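DNA repair protein XRCC1 (Mus musculus, PDB 3PC6) serves as a scaffold that assembles protein complexes for DNA single-strand break repair and binds poly-ADP-ribose chains, the part described here being its second BRCT domain. Local coordinates at residues K85-H89 with Q90-V94. Sequence-based numbering, arbitrary orientation.
Sequences KLLPH and QLYGV
The carboxamide of Q90 lies flat on the imidazole of H89, the two planes only 9° apart. OE1 of Q90 sits over the centre of the ring, 3.5 Å above its plane, and the CG methylene of Q90 adds a CH-pi contact at 4.3 Å from the centroid of the H89 ring. Two torsions bring the groups together: H89 holds CG between its own backbone N and carbonyl carbon (chi1 58°), while the Q90 chain bends at chi2 (92°) and folds back toward its neighbour. The same OE1 of Q90 also touches CB of P88 at 3.5 Å.

The backbone carrying this stack winds through a short 3-10 turn. Y92 N donates to H89 O over 2.8 Å. A weak bond of 3.3 Å joins L91 N to P88 O. The turn belongs to the loop that follows helix 75-83 of the BRCT domain, whose parallel sheet runs in the order 37-38, 12-16, 48-51, 70-72; beyond it, V94 pairs through its backbone with F71 of the edge strand 70-72. The H89 ring meets F48 edge-to-face, and the side chain also touches A70, V72 and W76.

In one of two modelled conformers L91 lies side by side with P88, though this contact is doubtful. On Y92 the ring presents its CD2 edge to the backbone, and P88 O lies near the ring plane, 3.8 Å from CD2 of Y92. Farther along that ring, CD1 of L87 brushes Y92 OH at 4.1 Å. W76 of helix 75-83 meets the Y92 ring with the planes inclined and donates its indole NE1 to L87 O, while Y92 OH makes a weak hydrogen bond with S79.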
loop_
_atom_site.group_PDB
_atom_site.type_symbol
_atom_site.label_atom_id
_atom_site.label_comp_id
_atom_site.label_asym_id
_atom_site.label_seq_id
_atom_site.Cartn_x
_atom_site.Cartn_y
_atom_site.Cartn_z
ATOM N N LYS B 85 -1.007 2.252 -17.915
ATOM C CA LYS B 85 0.090 1.472 -18.484
ATOM C C LYS B 85 1.427 1.985 -17.956
ATOM O O LYS B 85 1.490 3.063 -17.365
ATOM C CB LYS B 85 0.064 1.528 -20.013
ATOM C CG LYS B 85 0.316 2.912 -20.591
ATOM C CD LYS B 85 0.407 2.865 -22.110
ATOM C CE LYS B 85 0.674 4.245 -22.689
ATOM N NZ LYS B 85 0.792 4.219 -24.175
ATOM N N LEU B 86 2.485 1.207 -18.168
ATOM C CA LEU B 86 3.821 1.603 -17.737
ATOM C C LEU B 86 4.455 2.595 -18.702
ATOM O O LEU B 86 4.868 2.219 -19.798
ATOM C CB LEU B 86 4.720 0.376 -17.616
ATOM C CG LEU B 86 6.158 0.636 -17.185
ATOM C CD1 LEU B 86 6.183 1.187 -15.759
ATOM C CD2 LEU B 86 6.986 -0.636 -17.286
ATOM N N LEU B 87 4.538 3.861 -18.300
ATOM C CA LEU B 87 5.215 4.862 -19.122
ATOM C C LEU B 87 6.723 4.868 -18.837
ATOM O O LEU B 87 7.161 4.417 -17.773
ATOM C CB LEU B 87 4.606 6.243 -18.874
ATOM C CG LEU B 87 3.084 6.307 -19.019
ATOM C CD1 LEU B 87 2.525 7.611 -18.457
ATOM C CD2 LEU B 87 2.686 6.125 -20.476
ATOM N N PRO B 88 7.530 5.371 -19.790
ATOM C CA PRO B 88 8.979 5.461 -19.557
ATOM C C PRO B 88 9.309 6.498 -18.484
ATOM O O PRO B 88 8.870 7.648 -18.591
ATOM C CB PRO B 88 9.536 5.931 -20.915
ATOM C CG PRO B 88 8.423 5.723 -21.911
ATOM C CD PRO B 88 7.146 5.837 -21.135
ATOM N N HIS B 89 10.076 6.096 -17.474
ATOM C CA HIS B 89 10.412 6.994 -16.360
ATOM C C HIS B 89 11.292 8.146 -16.821
ATOM O O HIS B 89 11.327 9.206 -16.193
ATOM C CB HIS B 89 11.136 6.235 -15.255
ATOM C CG HIS B 89 12.396 5.563 -15.707
ATOM N ND1 HIS B 89 13.633 6.170 -15.638
ATOM C CD2 HIS B 89 12.608 4.339 -16.243
ATOM C CE1 HIS B 89 14.554 5.343 -16.102
ATOM N NE2 HIS B 89 13.957 4.229 -16.481
ATOM N N GLN B 90 12.012 7.938 -17.917
ATOM C CA GLN B 90 12.925 8.966 -18.427
ATOM C C GLN B 90 12.229 10.298 -18.695
ATOM O O GLN B 90 12.840 11.363 -18.572
ATOM C CB GLN B 90 13.648 8.491 -19.698
ATOM C CG GLN B 90 14.628 7.351 -19.481
ATOM C CD GLN B 90 13.979 6.002 -19.678
ATOM O OE1 GLN B 90 12.771 5.846 -19.473
ATOM N NE2 GLN B 90 14.772 5.011 -20.072
ATOM N N LEU B 91 10.952 10.223 -19.054
ATOM C CA LEU B 91 10.149 11.406 -19.347
ATOM C C LEU B 91 9.895 12.246 -18.100
ATOM O O LEU B 91 9.404 13.372 -18.194
ATOM C CB LEU B 91 8.808 10.994 -19.964
ATOM C CG LEU B 91 8.864 10.377 -21.361
ATOM C CD1 LEU B 91 7.534 9.722 -21.720
ATOM C CD2 LEU B 91 9.243 11.440 -22.382
ATOM N N TYR B 92 10.232 11.688 -16.939
ATOM C CA TYR B 92 9.979 12.331 -15.652
ATOM C C TYR B 92 11.211 12.284 -14.760
ATOM O O TYR B 92 11.117 12.408 -13.535
ATOM C CB TYR B 92 8.806 11.617 -14.953
ATOM C CG TYR B 92 7.566 11.531 -15.812
ATOM C CD1 TYR B 92 6.656 12.583 -15.854
ATOM C CD2 TYR B 92 7.306 10.407 -16.589
ATOM C CE1 TYR B 92 5.521 12.519 -16.647
ATOM C CE2 TYR B 92 6.173 10.335 -17.386
ATOM C CZ TYR B 92 5.286 11.401 -17.408
ATOM O OH TYR B 92 4.151 11.353 -18.184
ATOM N N GLY B 93 12.371 12.102 -15.378
ATOM C CA GLY B 93 13.609 11.966 -14.644
ATOM C C GLY B 93 14.001 13.179 -13.827
ATOM O O GLY B 93 13.582 14.313 -14.096
ATOM N N VAL B 94 14.826 12.926 -12.821
ATOM C CA VAL B 94 15.360 13.978 -11.963
ATOM C C VAL B 94 16.878 13.921 -12.068
ATOM O O VAL B 94 17.469 12.848 -11.929
ATOM C CB VAL B 94 14.974 13.739 -10.491
ATOM C CG1 VAL B 94 15.470 14.876 -9.598
ATOM C CG2 VAL B 94 13.451 13.540 -10.351
#